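Local atomic coordinates of histidinol-phosphatase (Bordetella pertussis, PDB entry 3FVV), a protein that probably catalyses the magnesium-dependent removal of phosphate from L-histidinol phosphate, giving L-histidinol, the direct precursor of histidine. Residues T3-L8 and F178-F183; H133-D138 and V161-Q166; A203-G208 and W218-L223; T14-D19 and P91-Q96. One frame throughout, in Å; residues are numbered along the deposited sequence.

Contact 1 of 4, residues T3-L8 and F178-F183; sequences TRRLAL and FAESYF
Leu6 and Leu8 join Tyr182 and Glu180 through backbone hydrogen bonds that set strands 5-8 and 180-183 side by side, their short axes parallel to within 8°. Leu6 N donates to Glu180 O, Tyr182 N to Leu6 O and Leu8 N to Tyr182 O, all within 2.8-3.0 Å. Ahead of the paired strands, Ala179 N binds Arg4 O at 2.8 Å.

Apolar contacts gather on the face that carries Leu6 and Leu8. Phe178 turns one face of its ring to Leu6, whose CB stands 3.8 Å from the ring centroid, almost on its normal. Farther along, Leu8 CB meets Phe183 CD1 at 3.6 Å, and Leu193 of helix 191-196 touches both side chains.

Arg5 and Tyr182 lie on the other face, with Ala7. A bend at chi3 (-43°) turns the Arg5 guanidinium so that Tyr182 CE2 sits over its face, 3.8 Å from CZ, with the two planes 68° apart. Arg5 NH2 forms a salt bridge with Asp109, while His104 meets the Tyr182 ring edge-to-face.

This parallel pairing belongs to the Rossmann-like core of HAD hydrolases. Its Leu6/Leu8 face is mainly apolar against helices 158-170 and 191-196, with Ser181 OG bonded to Thr198 N; the other carries a charge-paired arginine.

Contact 2 of 4, residues H133-D138 and V161-Q166; sequences HLIATD and VVRVNQ
Ala136 O is gripped end-on by both terminal nitrogens of Arg163, with NH1 at 2.9 Å and NH2 at 3.1 Å. The oxygen lies near the guanidinium plane, yet both donors reach it from the same face of the peptide, NH1 standing 52° out of the carbonyl plane. Bends at chi2 (-73°) and chi3 (-54°) fold the arginine from helix 161-166 back toward the end of strand 133-136.

Asp138 adds charge without a directed bond: its OD2 is 3.4 Å from Arg163 NH2 but well out of the guanidinium plane. Two waters also lie in that plane, and with Ala136 O they share the two N-H groups of NH2. One of them accepts from Ala136 N at 2.9 Å as well and is 2.8 Å from Asp138 OD1, an oxygen that Ser119 also binds. Thr153 O is a further acceptor for NH1.

Beside this polar cluster, Ile135 CG2 presses on Arg163 CB at 3.4 Å, and Ile135 CD1 reaches Val164 CG2. The helix thus packs across one face of the central sheet, as helices do in the HAD alpha/beta core. Held by this shared set of acceptors and by Thr153, the guanidinium is probably fixed in rotation, and Asp138 would probably help to offset its charge.

Contact 3 of 4, residues A203-G208 and W218-L223; sequences ANPSPG and WQVIDL
Ala203 and Ile221 form a parallel bridge with their CA atoms 4.8 Å apart, and just beyond it Asn204 N donates a nearly straight hydrogen bond (2.7 Å, 167° at the hydrogen) to Ile221 O. The same oxygen receives a CA-H...O contact from Ala203 CA at 3.2 Å.

Past the bridge the side chain of Asn204 takes over. With CG anti to the carbonyl carbon (chi1 -46°), it crosses the side chain of Leu223 at about a right angle, placing OD1 2.8 Å from Leu223 N. That oxygen accepts a hydrogen bond from Phe224 N, while ND2 donates to His13 O.

Pro205 crosses Val220 at about a right angle, CG resting on Val220 CG1 at 3.8 Å, and its CD is the same distance from Asp222 OD1. Asp222 in turn forms a salt bridge with Arg210 of helix 207-216, and Ser206 caps the start of that helix through Leu209 N.

The contact joins the exit of strand 199-203 and the start of helix 207-216 to strand 219-221, which pairs with 199-203 at the margin of the sheet, all in one beta-alpha-beta unit. Because both ends of its amide are bonded, Asn204 ties the last modelled residues to the loop holding His13 with its side-chain orientation set.

Contact 4 of 4, residues T14-D19 and P91-Q96; sequences TLLPLD and PSLTVQ
With CG of Leu16 anti to the carbonyl carbon (chi1 -59°) and CD1 extended away from CA (chi2 171°), the other methyl, CD2, is left to meet Leu93 CD1, a tight carbon contact of 3.5 Å. Ser92, with OG placed between the backbone N and the carbonyl carbon (chi1 80°), presents its hydroxyl to two leucines from segment 14-19. Its OG lies 3.6 Å from Leu16 CD2 and 3.5 Å from Leu18 CD2, and the hydroxyl is hydrogen-bonded to Ile89 O at the end of helix 74-89.

Pro17 lies alongside, its CD 3.1 Å from Ser92 O. In the HAD fold the segment after the first strand leads from the core toward the cap; here 14-19 runs from the loop bearing Asp10 and Asp12 into helix 20-30, while segment 91-96 returns the chain from the helical insertion to helix 95-106. Asp19 and Thr94 sit at the N-caps of those two helices.

No direct hydrogen bond crosses between the segments. A water spans them instead, donating to Leu15 O at 2.7 Å and to Ser92 O at 2.9 Å while accepting from Thr94 N. Leu15 also packs on Ala97, Val100 and Val101 of helix 95-106.

Overall arrangement
Contacts 1, 2 and 3 all reach the same mixed sheet: contact 1 pairs two of its strands, contact 2 lays helix 158-170 against strand 133-142, and contact 3 adds the last strand, 219-221. Contacts 1 and 2 have centres about 16 Å apart and touch where Leu8 meets Val164. Contact 4 lies where the chain leaves the core for the run of helices from 20-30 to 74-89 and comes back; its centre is about 14 Å from that of contact 3, and the two touch through Thr14, Asn204 and Leu223. Along the chain, contact 4 and then contact 2 fall within the span bracketed by contact 1, and contact 3 follows. Through contacts 3 and 4 the last modelled residues lie beside the loop after strand 5-9.

Contact 1 of 4, residues T3-L8 and F178-F183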
loop_
_atom_site.group_PDB
_atom_site.type_symbol
_atom_site.label_atom_id
_atom_site.label_comp_id
_atom_site.label_asym_id
_atom_site.label_seq_id
_atom_site.Cartn_x
_atom_site.Cartn_y
_atom_site.Cartn_z
ATOM N N THR A 3 -20.928 -4.812 18.036
ATOM C CA THR A 3 -21.268 -3.871 16.978
ATOM C C THR A 3 -20.071 -3.238 16.224
ATOM O O THR A 3 -20.265 -2.470 15.295
ATOM C CB THR A 3 -22.093 -2.708 17.554
ATOM O OG1 THR A 3 -21.265 -1.915 18.429
ATOM C CG2 THR A 3 -23.294 -3.226 18.313
ATOM N N ARG A 4 -18.839 -3.536 16.616
ATOM C CA ARG A 4 -17.685 -2.947 15.943
ATOM C C ARG A 4 -17.594 -3.255 14.421
ATOM O O ARG A 4 -18.064 -4.281 13.949
ATOM C CB ARG A 4 -16.403 -3.349 16.648
ATOM C CG ARG A 4 -15.318 -2.343 16.360
ATOM C CD ARG A 4 -14.043 -2.644 17.083
ATOM N NE ARG A 4 -13.197 -1.447 17.041
ATOM C CZ ARG A 4 -11.948 -1.372 17.515
ATOM N NH1 ARG A 4 -11.374 -2.454 18.075
ATOM N NH2 ARG A 4 -11.278 -0.215 17.423
ATOM N N ARG A 5 -17.030 -2.337 13.652
ATOM C CA ARG A 5 -16.788 -2.591 12.236
ATOM C C ARG A 5 -15.286 -2.571 11.955
ATOM O O ARG A 5 -14.503 -2.028 12.738
ATOM C CB ARG A 5 -17.558 -1.607 11.379
ATOM C CG ARG A 5 -19.060 -1.527 11.890
ATOM C CD ARG A 5 -19.834 -0.453 11.245
ATOM N NE ARG A 5 -19.026 0.765 11.157
ATOM C CZ ARG A 5 -19.408 1.839 10.478
ATOM N NH1 ARG A 5 -20.618 1.851 9.895
ATOM N NH2 ARG A 5 -18.628 2.912 10.412
ATOM N N LEU A 6 -14.896 -3.212 10.869
ATOM C CA LEU A 6 -13.497 -3.209 10.424
ATOM C C LEU A 6 -13.434 -2.310 9.188
ATOM O O LEU A 6 -14.308 -2.391 8.288
ATOM C CB LEU A 6 -13.076 -4.606 10.048
ATOM C CG LEU A 6 -11.639 -4.850 9.623
ATOM C CD1 LEU A 6 -10.720 -4.595 10.761
ATOM C CD2 LEU A 6 -11.603 -6.302 9.076
ATOM N N ALA A 7 -12.396 -1.480 9.131
ATOM C CA ALA A 7 -12.190 -0.668 7.967
ATOM C C ALA A 7 -10.778 -0.795 7.428
ATOM O O ALA A 7 -9.799 -0.378 8.075
ATOM C CB ALA A 7 -12.522 0.860 8.336
ATOM N N LEU A 8 -10.673 -1.296 6.209
ATOM C CA LEU A 8 -9.415 -1.515 5.544
ATOM C C LEU A 8 -9.297 -0.533 4.374
ATOM O O LEU A 8 -10.239 -0.355 3.574
ATOM C CB LEU A 8 -9.346 -2.949 4.995
ATOM C CG LEU A 8 -9.621 -4.036 6.074
ATOM C CD1 LEU A 8 -9.645 -5.455 5.403
ATOM C CD2 LEU A 8 -8.656 -3.987 7.232
ATOM N N PHE A 178 -16.972 -8.835 13.109
ATOM C CA PHE A 178 -17.423 -7.435 12.895
ATOM C C PHE A 178 -18.830 -7.358 12.346
ATOM O O PHE A 178 -19.234 -8.181 11.558
ATOM C CB PHE A 178 -16.454 -6.741 11.952
ATOM C CG PHE A 178 -15.091 -6.727 12.485
ATOM C CD1 PHE A 178 -14.734 -5.801 13.439
ATOM C CD2 PHE A 178 -14.190 -7.724 12.136
ATOM C CE1 PHE A 178 -13.478 -5.815 13.982
ATOM C CE2 PHE A 178 -12.932 -7.755 12.705
ATOM C CZ PHE A 178 -12.584 -6.794 13.627
ATOM N N ALA A 179 -19.563 -6.334 12.727
ATOM C CA ALA A 179 -20.892 -6.108 12.162
ATOM C C ALA A 179 -20.823 -5.819 10.653
ATOM O O ALA A 179 -21.720 -6.209 9.908
ATOM C CB ALA A 179 -21.627 -4.971 12.942
ATOM N N GLU A 180 -19.777 -5.120 10.191
ATOM C CA GLU A 180 -19.476 -4.968 8.758
ATOM C C GLU A 180 -17.967 -4.867 8.642
ATOM O O GLU A 180 -17.299 -4.454 9.585
ATOM C CB GLU A 180 -19.964 -3.634 8.188
ATOM C CG GLU A 180 -21.426 -3.327 8.289
ATOM C CD GLU A 180 -22.275 -4.345 7.585
ATOM O OE1 GLU A 180 -21.777 -5.063 6.660
ATOM O OE2 GLU A 180 -23.462 -4.446 7.972
ATOM N N SER A 181 -17.455 -5.136 7.463
ATOM C CA SER A 181 -16.041 -4.869 7.106
ATOM C C SER A 181 -16.031 -4.142 5.808
ATOM O O SER A 181 -16.667 -4.611 4.850
ATOM C CB SER A 181 -15.274 -6.157 6.904
ATOM O OG SER A 181 -16.121 -7.093 6.238
ATOM N N TYR A 182 -15.342 -2.989 5.783
ATOM C CA TYR A 182 -15.179 -2.152 4.600
ATOM C C TYR A 182 -13.748 -2.367 4.034
ATOM O O TYR A 182 -12.831 -2.632 4.792
ATOM C CB TYR A 182 -15.278 -0.671 4.991
ATOM C CG TYR A 182 -16.615 -0.216 5.531
ATOM C CD1 TYR A 182 -17.519 0.447 4.719
ATOM C CD2 TYR A 182 -16.971 -0.411 6.853
ATOM C CE1 TYR A 182 -18.750 0.879 5.192
ATOM C CE2 TYR A 182 -18.221 0.004 7.323
ATOM C CZ TYR A 182 -19.092 0.634 6.461
ATOM O OH TYR A 182 -20.311 1.110 6.873
ATOM N N PHE A 183 -13.594 -2.299 2.713
ATOM C CA PHE A 183 -12.286 -2.221 2.064
ATOM C C PHE A 183 -12.451 -1.264 0.888
ATOM O O PHE A 183 -13.398 -1.403 0.109
ATOM C CB PHE A 183 -11.770 -3.587 1.599
ATOM C CG PHE A 183 -10.428 -3.535 0.905
ATOM C CD1 PHE A 183 -9.355 -2.807 1.443
ATOM C CD2 PHE A 183 -10.230 -4.228 -0.280
ATOM C CE1 PHE A 183 -8.148 -2.745 0.803
ATOM C CE2 PHE A 183 -9.007 -4.210 -0.913
ATOM C CZ PHE A 183 -7.965 -3.446 -0.402
#

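Contact 2 of 4, residues H133-D138 and V161-Q166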
loop_
_atom_site.group_PDB
_atom_site.type_symbol
_atom_site.label_atom_id
_atom_site.label_comp_id
_atom_site.label_asym_id
_atom_site.label_seq_id
_atom_site.Cartn_x
_atom_site.Cartn_y
_atom_site.Cartn_z
ATOM N N HIS A 133 -2.614 0.436 12.374
ATOM C CA HIS A 133 -2.297 -0.937 11.879
ATOM C C HIS A 133 -1.935 -0.877 10.433
ATOM O O HIS A 133 -2.668 -0.246 9.636
ATOM C CB HIS A 133 -3.520 -1.831 12.061
ATOM C CG HIS A 133 -3.901 -1.992 13.503
ATOM N ND1 HIS A 133 -3.138 -2.745 14.381
ATOM C CD2 HIS A 133 -4.878 -1.423 14.239
ATOM C CE1 HIS A 133 -3.654 -2.646 15.593
ATOM N NE2 HIS A 133 -4.713 -1.849 15.531
ATOM N N LEU A 134 -0.862 -1.573 10.075
ATOM C CA LEU A 134 -0.352 -1.583 8.699
ATOM C C LEU A 134 -0.163 -3.021 8.272
ATOM O O LEU A 134 0.528 -3.775 8.935
ATOM C CB LEU A 134 1.013 -0.937 8.639
ATOM C CG LEU A 134 1.719 -0.933 7.268
ATOM C CD1 LEU A 134 0.969 -0.139 6.216
ATOM C CD2 LEU A 134 3.118 -0.407 7.418
ATOM N N ILE A 135 -0.734 -3.376 7.146
ATOM C CA ILE A 135 -0.630 -4.717 6.644
ATOM C C ILE A 135 -0.007 -4.553 5.251
ATOM O O ILE A 135 -0.709 -4.418 4.212
ATOM C CB ILE A 135 -2.015 -5.418 6.639
ATOM C CG1 ILE A 135 -2.639 -5.475 8.062
ATOM C CG2 ILE A 135 -1.902 -6.833 6.080
ATOM C CD1 ILE A 135 -4.186 -5.534 8.074
ATOM N N ALA A 136 1.324 -4.517 5.250
ATOM C CA ALA A 136 2.127 -4.211 4.055
ATOM C C ALA A 136 3.127 -5.318 3.762
ATOM O O ALA A 136 3.469 -6.083 4.632
ATOM C CB ALA A 136 2.907 -2.867 4.231
ATOM N N THR A 137 3.602 -5.403 2.516
ATOM C CA THR A 137 4.693 -6.337 2.179
ATOM C C THR A 137 5.872 -5.922 3.067
ATOM O O THR A 137 6.164 -4.732 3.216
ATOM C CB THR A 137 5.002 -6.247 0.721
ATOM O OG1 THR A 137 3.824 -6.676 0.040
ATOM C CG2 THR A 137 6.250 -7.143 0.264
ATOM N N ASP A 138 6.489 -6.895 3.709
ATOM C CA ASP A 138 7.532 -6.609 4.665
ATOM C C ASP A 138 8.880 -6.956 4.091
ATOM O O ASP A 138 9.126 -8.092 3.652
ATOM C CB ASP A 138 7.344 -7.371 5.983
ATOM C CG ASP A 138 6.104 -6.878 6.764
ATOM O OD1 ASP A 138 5.877 -5.632 6.856
ATOM O OD2 ASP A 138 5.369 -7.758 7.265
ATOM N N VAL A 161 -5.526 -10.881 1.396
ATOM C CA VAL A 161 -6.530 -11.636 2.152
ATOM C C VAL A 161 -5.887 -12.458 3.250
ATOM O O VAL A 161 -6.276 -12.346 4.438
ATOM C CB VAL A 161 -7.518 -12.480 1.245
ATOM C CG1 VAL A 161 -8.672 -13.103 2.126
ATOM C CG2 VAL A 161 -8.105 -11.613 0.147
ATOM N N VAL A 162 -4.885 -13.246 2.884
ATOM C CA VAL A 162 -4.110 -14.016 3.853
ATOM C C VAL A 162 -3.574 -13.094 4.998
ATOM O O VAL A 162 -3.811 -13.336 6.183
ATOM C CB VAL A 162 -2.953 -14.779 3.106
ATOM C CG1 VAL A 162 -1.984 -15.512 4.060
ATOM C CG2 VAL A 162 -3.553 -15.763 2.110
ATOM N N ARG A 163 -2.927 -11.983 4.628
ATOM C CA ARG A 163 -2.309 -11.134 5.617
ATOM C C ARG A 163 -3.338 -10.514 6.558
ATOM O O ARG A 163 -3.113 -10.418 7.735
ATOM C CB ARG A 163 -1.449 -10.042 4.926
ATOM C CG ARG A 163 -0.201 -10.601 4.325
ATOM C CD ARG A 163 0.849 -10.976 5.452
ATOM N NE ARG A 163 1.084 -9.805 6.294
ATOM C CZ ARG A 163 1.904 -8.794 5.985
ATOM N NH1 ARG A 163 2.591 -8.802 4.874
ATOM N NH2 ARG A 163 2.002 -7.728 6.770
ATOM N N VAL A 164 -4.480 -10.110 6.028
ATOM C CA VAL A 164 -5.506 -9.524 6.844
ATOM C C VAL A 164 -6.002 -10.601 7.820
ATOM O O VAL A 164 -6.208 -10.323 9.015
ATOM C CB VAL A 164 -6.667 -8.993 5.968
ATOM C CG1 VAL A 164 -7.841 -8.707 6.832
ATOM C CG2 VAL A 164 -6.232 -7.698 5.191
ATOM N N ASN A 165 -6.230 -11.830 7.342
ATOM C CA ASN A 165 -6.757 -12.878 8.268
ATOM C C ASN A 165 -5.699 -13.242 9.350
ATOM O O ASN A 165 -6.028 -13.376 10.565
ATOM C CB ASN A 165 -7.307 -14.087 7.520
ATOM C CG ASN A 165 -8.586 -13.769 6.712
ATOM O OD1 ASN A 165 -8.741 -14.205 5.542
ATOM N ND2 ASN A 165 -9.488 -13.025 7.318
ATOM N N GLN A 166 -4.429 -13.287 8.945
ATOM C CA GLN A 166 -3.361 -13.551 9.921
ATOM C C GLN A 166 -3.296 -12.453 10.956
ATOM O O GLN A 166 -3.184 -12.749 12.118
ATOM C CB GLN A 166 -2.015 -13.754 9.256
ATOM C CG GLN A 166 -2.021 -14.935 8.355
ATOM C CD GLN A 166 -0.772 -15.118 7.554
ATOM O OE1 GLN A 166 -0.175 -14.161 7.032
ATOM N NE2 GLN A 166 -0.388 -16.398 7.381
HETATM O O HOH W 1 0.806 -7.144 9.491
HETATM O O HOH W 2 3.233 -4.905 7.393
#

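Contact 3 of 4, residues A203-G208 and W218-L223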
loop_
_atom_site.group_PDB
_atom_site.type_symbol
_atom_site.label_atom_id
_atom_site.label_comp_id
_atom_site.label_asym_id
_atom_site.label_seq_id
_atom_site.Cartn_x
_atom_site.Cartn_y
_atom_site.Cartn_z
ATOM N N ALA A 203 -12.711 2.913 -4.942
ATOM C CA ALA A 203 -12.252 4.285 -4.716
ATOM C C ALA A 203 -11.337 4.666 -5.867
ATOM O O ALA A 203 -10.337 3.978 -6.129
ATOM C CB ALA A 203 -11.509 4.397 -3.390
ATOM N N ASN A 204 -11.672 5.754 -6.556
ATOM C CA ASN A 204 -10.941 6.168 -7.729
ATOM C C ASN A 204 -10.733 4.970 -8.692
ATOM O O ASN A 204 -9.629 4.760 -9.174
ATOM C CB ASN A 204 -9.580 6.796 -7.342
ATOM C CG ASN A 204 -9.691 7.806 -6.184
ATOM O OD1 ASN A 204 -10.474 8.747 -6.262
ATOM N ND2 ASN A 204 -8.950 7.565 -5.086
ATOM N N PRO A 205 -11.766 4.172 -8.963
ATOM C CA PRO A 205 -11.499 2.962 -9.683
ATOM C C PRO A 205 -10.922 3.123 -11.083
ATOM O O PRO A 205 -11.193 4.110 -11.760
ATOM C CB PRO A 205 -12.888 2.322 -9.797
ATOM C CG PRO A 205 -13.827 3.544 -9.685
ATOM C CD PRO A 205 -13.179 4.277 -8.611
ATOM N N SER A 206 -10.133 2.129 -11.490
ATOM C CA SER A 206 -9.675 1.969 -12.836
ATOM C C SER A 206 -10.922 1.627 -13.641
ATOM O O SER A 206 -11.958 1.241 -13.074
ATOM C CB SER A 206 -8.648 0.783 -12.916
ATOM O OG SER A 206 -9.309 -0.463 -12.663
ATOM N N PRO A 207 -10.859 1.789 -14.959
ATOM C CA PRO A 207 -12.030 1.366 -15.767
ATOM C C PRO A 207 -12.436 -0.084 -15.512
ATOM O O PRO A 207 -13.617 -0.401 -15.424
ATOM C CB PRO A 207 -11.556 1.578 -17.204
ATOM C CG PRO A 207 -10.580 2.710 -17.094
ATOM C CD PRO A 207 -9.859 2.501 -15.775
ATOM N N GLY A 208 -11.465 -0.964 -15.355
ATOM C CA GLY A 208 -11.801 -2.353 -15.077
ATOM C C GLY A 208 -12.590 -2.517 -13.804
ATOM O O GLY A 208 -13.614 -3.202 -13.793
ATOM N N TRP A 218 -21.520 -2.190 -6.109
ATOM C CA TRP A 218 -20.556 -1.745 -5.072
ATOM C C TRP A 218 -20.463 -0.241 -5.102
ATOM O O TRP A 218 -20.386 0.348 -6.185
ATOM C CB TRP A 218 -19.148 -2.298 -5.352
ATOM C CG TRP A 218 -18.965 -3.755 -5.178
ATOM C CD1 TRP A 218 -19.828 -4.622 -4.602
ATOM C CD2 TRP A 218 -17.809 -4.522 -5.547
ATOM N NE1 TRP A 218 -19.285 -5.884 -4.593
ATOM C CE2 TRP A 218 -18.041 -5.837 -5.167
ATOM C CE3 TRP A 218 -16.595 -4.211 -6.166
ATOM C CZ2 TRP A 218 -17.096 -6.866 -5.388
ATOM C CZ3 TRP A 218 -15.675 -5.214 -6.394
ATOM C CH2 TRP A 218 -15.936 -6.530 -6.022
ATOM N N GLN A 219 -20.421 0.384 -3.925
ATOM C CA GLN A 219 -20.230 1.822 -3.797
ATOM C C GLN A 219 -18.946 2.238 -4.576
ATOM O O GLN A 219 -17.993 1.463 -4.624
ATOM C CB GLN A 219 -20.170 2.138 -2.296
ATOM C CG GLN A 219 -19.725 3.462 -1.824
ATOM C CD GLN A 219 -20.749 4.487 -2.079
ATOM O OE1 GLN A 219 -20.974 4.864 -3.215
ATOM N NE2 GLN A 219 -21.426 4.916 -1.041
ATOM N N VAL A 220 -18.974 3.410 -5.223
ATOM C CA VAL A 220 -17.836 3.984 -5.985
ATOM C C VAL A 220 -17.617 5.354 -5.433
ATOM O O VAL A 220 -18.572 6.045 -5.183
ATOM C CB VAL A 220 -18.124 4.107 -7.493
ATOM C CG1 VAL A 220 -17.032 4.883 -8.213
ATOM C CG2 VAL A 220 -18.289 2.733 -8.116
ATOM N N ILE A 221 -16.384 5.736 -5.174
ATOM C CA ILE A 221 -16.119 7.066 -4.728
ATOM C C ILE A 221 -14.922 7.579 -5.481
ATOM O O ILE A 221 -13.899 6.924 -5.542
ATOM C CB ILE A 221 -15.808 7.132 -3.223
ATOM C CG1 ILE A 221 -16.920 6.477 -2.404
ATOM C CG2 ILE A 221 -15.546 8.619 -2.779
ATOM C CD1 ILE A 221 -16.589 6.545 -0.911
ATOM N N ASP A 222 -15.046 8.761 -6.050
ATOM C CA ASP A 222 -13.949 9.375 -6.766
ATOM C C ASP A 222 -13.432 10.457 -5.866
ATOM O O ASP A 222 -13.880 11.601 -5.899
ATOM C CB ASP A 222 -14.414 9.862 -8.128
ATOM C CG ASP A 222 -14.508 8.712 -9.143
ATOM O OD1 ASP A 222 -13.501 8.022 -9.375
ATOM O OD2 ASP A 222 -15.588 8.408 -9.625
ATOM N N LEU A 223 -12.541 10.068 -4.971
ATOM C CA LEU A 223 -11.994 11.018 -3.962
ATOM C C LEU A 223 -11.192 12.150 -4.583
ATOM O O LEU A 223 -11.155 13.227 -4.030
ATOM C CB LEU A 223 -11.084 10.305 -2.968
ATOM C CG LEU A 223 -11.779 9.312 -2.054
ATOM C CD1 LEU A 223 -10.760 8.443 -1.280
ATOM C CD2 LEU A 223 -12.737 10.020 -1.066
#

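Contact 4 of 4, residues T14-D19 and P91-Q96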
loop_
_atom_site.group_PDB
_atom_site.type_symbol
_atom_site.label_atom_id
_atom_site.label_comp_id
_atom_site.label_asym_id
_atom_site.label_seq_id
_atom_site.Cartn_x
_atom_site.Cartn_y
_atom_site.Cartn_z
ATOM N N THR A 14 -5.604 5.169 -3.917
ATOM C CA THR A 14 -6.851 5.119 -3.132
ATOM C C THR A 14 -6.816 6.261 -2.137
ATOM O O THR A 14 -7.617 7.154 -2.212
ATOM C CB THR A 14 -6.968 3.755 -2.384
ATOM O OG1 THR A 14 -7.159 2.732 -3.362
ATOM C CG2 THR A 14 -8.146 3.738 -1.372
ATOM N N LEU A 15 -5.863 6.239 -1.211
ATOM C CA LEU A 15 -5.738 7.331 -0.249
ATOM C C LEU A 15 -4.782 8.407 -0.742
ATOM O O LEU A 15 -4.878 9.521 -0.287
ATOM C CB LEU A 15 -5.361 6.806 1.140
ATOM C CG LEU A 15 -6.417 6.016 1.947
ATOM C CD1 LEU A 15 -5.874 5.735 3.330
ATOM C CD2 LEU A 15 -7.763 6.777 2.024
ATOM N N LEU A 16 -3.887 8.095 -1.708
ATOM C CA LEU A 16 -2.955 9.072 -2.241
ATOM C C LEU A 16 -3.125 9.116 -3.768
ATOM O O LEU A 16 -3.355 8.079 -4.391
ATOM C CB LEU A 16 -1.503 8.718 -1.897
ATOM C CG LEU A 16 -1.093 8.599 -0.436
ATOM C CD1 LEU A 16 0.326 8.021 -0.405
ATOM C CD2 LEU A 16 -1.188 9.925 0.192
ATOM N N PRO A 17 -3.030 10.314 -4.366
ATOM C CA PRO A 17 -3.210 10.442 -5.798
ATOM C C PRO A 17 -1.920 10.085 -6.521
ATOM O O PRO A 17 -1.617 10.661 -7.501
ATOM C CB PRO A 17 -3.546 11.931 -5.977
ATOM C CG PRO A 17 -2.879 12.610 -4.835
ATOM C CD PRO A 17 -2.904 11.628 -3.706
ATOM N N LEU A 18 -1.183 9.101 -6.038
ATOM C CA LEU A 18 0.034 8.702 -6.676
ATOM C C LEU A 18 0.346 7.262 -6.229
ATOM O O LEU A 18 -0.332 6.682 -5.355
ATOM C CB LEU A 18 1.147 9.698 -6.312
ATOM C CG LEU A 18 1.359 10.057 -4.806
ATOM C CD1 LEU A 18 2.130 8.962 -4.108
ATOM C CD2 LEU A 18 2.013 11.441 -4.572
ATOM N N ASP A 19 1.356 6.685 -6.853
ATOM C CA ASP A 19 1.893 5.393 -6.452
ATOM C C ASP A 19 3.153 5.631 -5.638
ATOM O O ASP A 19 4.233 5.994 -6.160
ATOM C CB ASP A 19 2.231 4.523 -7.693
ATOM C CG ASP A 19 2.940 3.233 -7.307
ATOM O OD1 ASP A 19 2.876 2.817 -6.146
ATOM O OD2 ASP A 19 3.564 2.633 -8.171
ATOM N N PRO A 91 2.412 16.697 0.641
ATOM C CA PRO A 91 1.613 17.618 -0.146
ATOM C C PRO A 91 0.578 16.934 -1.032
ATOM O O PRO A 91 -0.171 17.628 -1.672
ATOM C CB PRO A 91 2.632 18.313 -1.048
ATOM C CG PRO A 91 3.976 18.082 -0.385
ATOM C CD PRO A 91 3.842 16.733 0.275
ATOM N N SER A 92 0.577 15.612 -1.152
ATOM C CA SER A 92 -0.446 14.944 -1.918
ATOM C C SER A 92 -1.597 14.460 -1.024
ATOM O O SER A 92 -2.506 13.801 -1.508
ATOM C CB SER A 92 0.193 13.729 -2.632
ATOM O OG SER A 92 0.335 12.611 -1.738
ATOM N N LEU A 93 -1.492 14.689 0.296
ATOM C CA LEU A 93 -2.549 14.364 1.196
ATOM C C LEU A 93 -3.739 15.299 0.953
ATOM O O LEU A 93 -3.561 16.512 0.913
ATOM C CB LEU A 93 -2.090 14.511 2.632
ATOM C CG LEU A 93 -1.834 13.223 3.375
ATOM C CD1 LEU A 93 -0.870 12.375 2.636
ATOM C CD2 LEU A 93 -1.345 13.606 4.769
ATOM N N THR A 94 -4.929 14.754 0.746
ATOM C CA THR A 94 -6.129 15.590 0.503
ATOM C C THR A 94 -7.068 15.420 1.683
ATOM O O THR A 94 -7.098 14.342 2.332
ATOM C CB THR A 94 -6.896 15.157 -0.709
ATOM O OG1 THR A 94 -7.362 13.774 -0.563
ATOM C CG2 THR A 94 -6.035 15.331 -1.978
ATOM N N VAL A 95 -7.846 16.460 1.928
ATOM C CA VAL A 95 -8.851 16.440 2.950
ATOM C C VAL A 95 -9.874 15.319 2.722
ATOM O O VAL A 95 -10.291 14.691 3.706
ATOM C CB VAL A 95 -9.539 17.841 3.180
ATOM C CG1 VAL A 95 -10.443 18.181 2.048
ATOM C CG2 VAL A 95 -10.320 17.804 4.522
ATOM N N GLN A 96 -10.245 15.039 1.473
ATOM C CA GLN A 96 -11.130 13.919 1.174
ATOM C C GLN A 96 -10.581 12.571 1.646
ATOM O O GLN A 96 -11.314 11.807 2.230
ATOM C CB GLN A 96 -11.491 13.787 -0.328
ATOM C CG GLN A 96 -12.471 14.834 -0.809
ATOM C CD GLN A 96 -11.880 16.208 -0.697
ATOM O OE1 GLN A 96 -10.737 16.422 -1.163
ATOM N NE2 GLN A 96 -12.604 17.146 -0.009
HETATM O O HOH W 3 -4.727 12.202 -0.525
#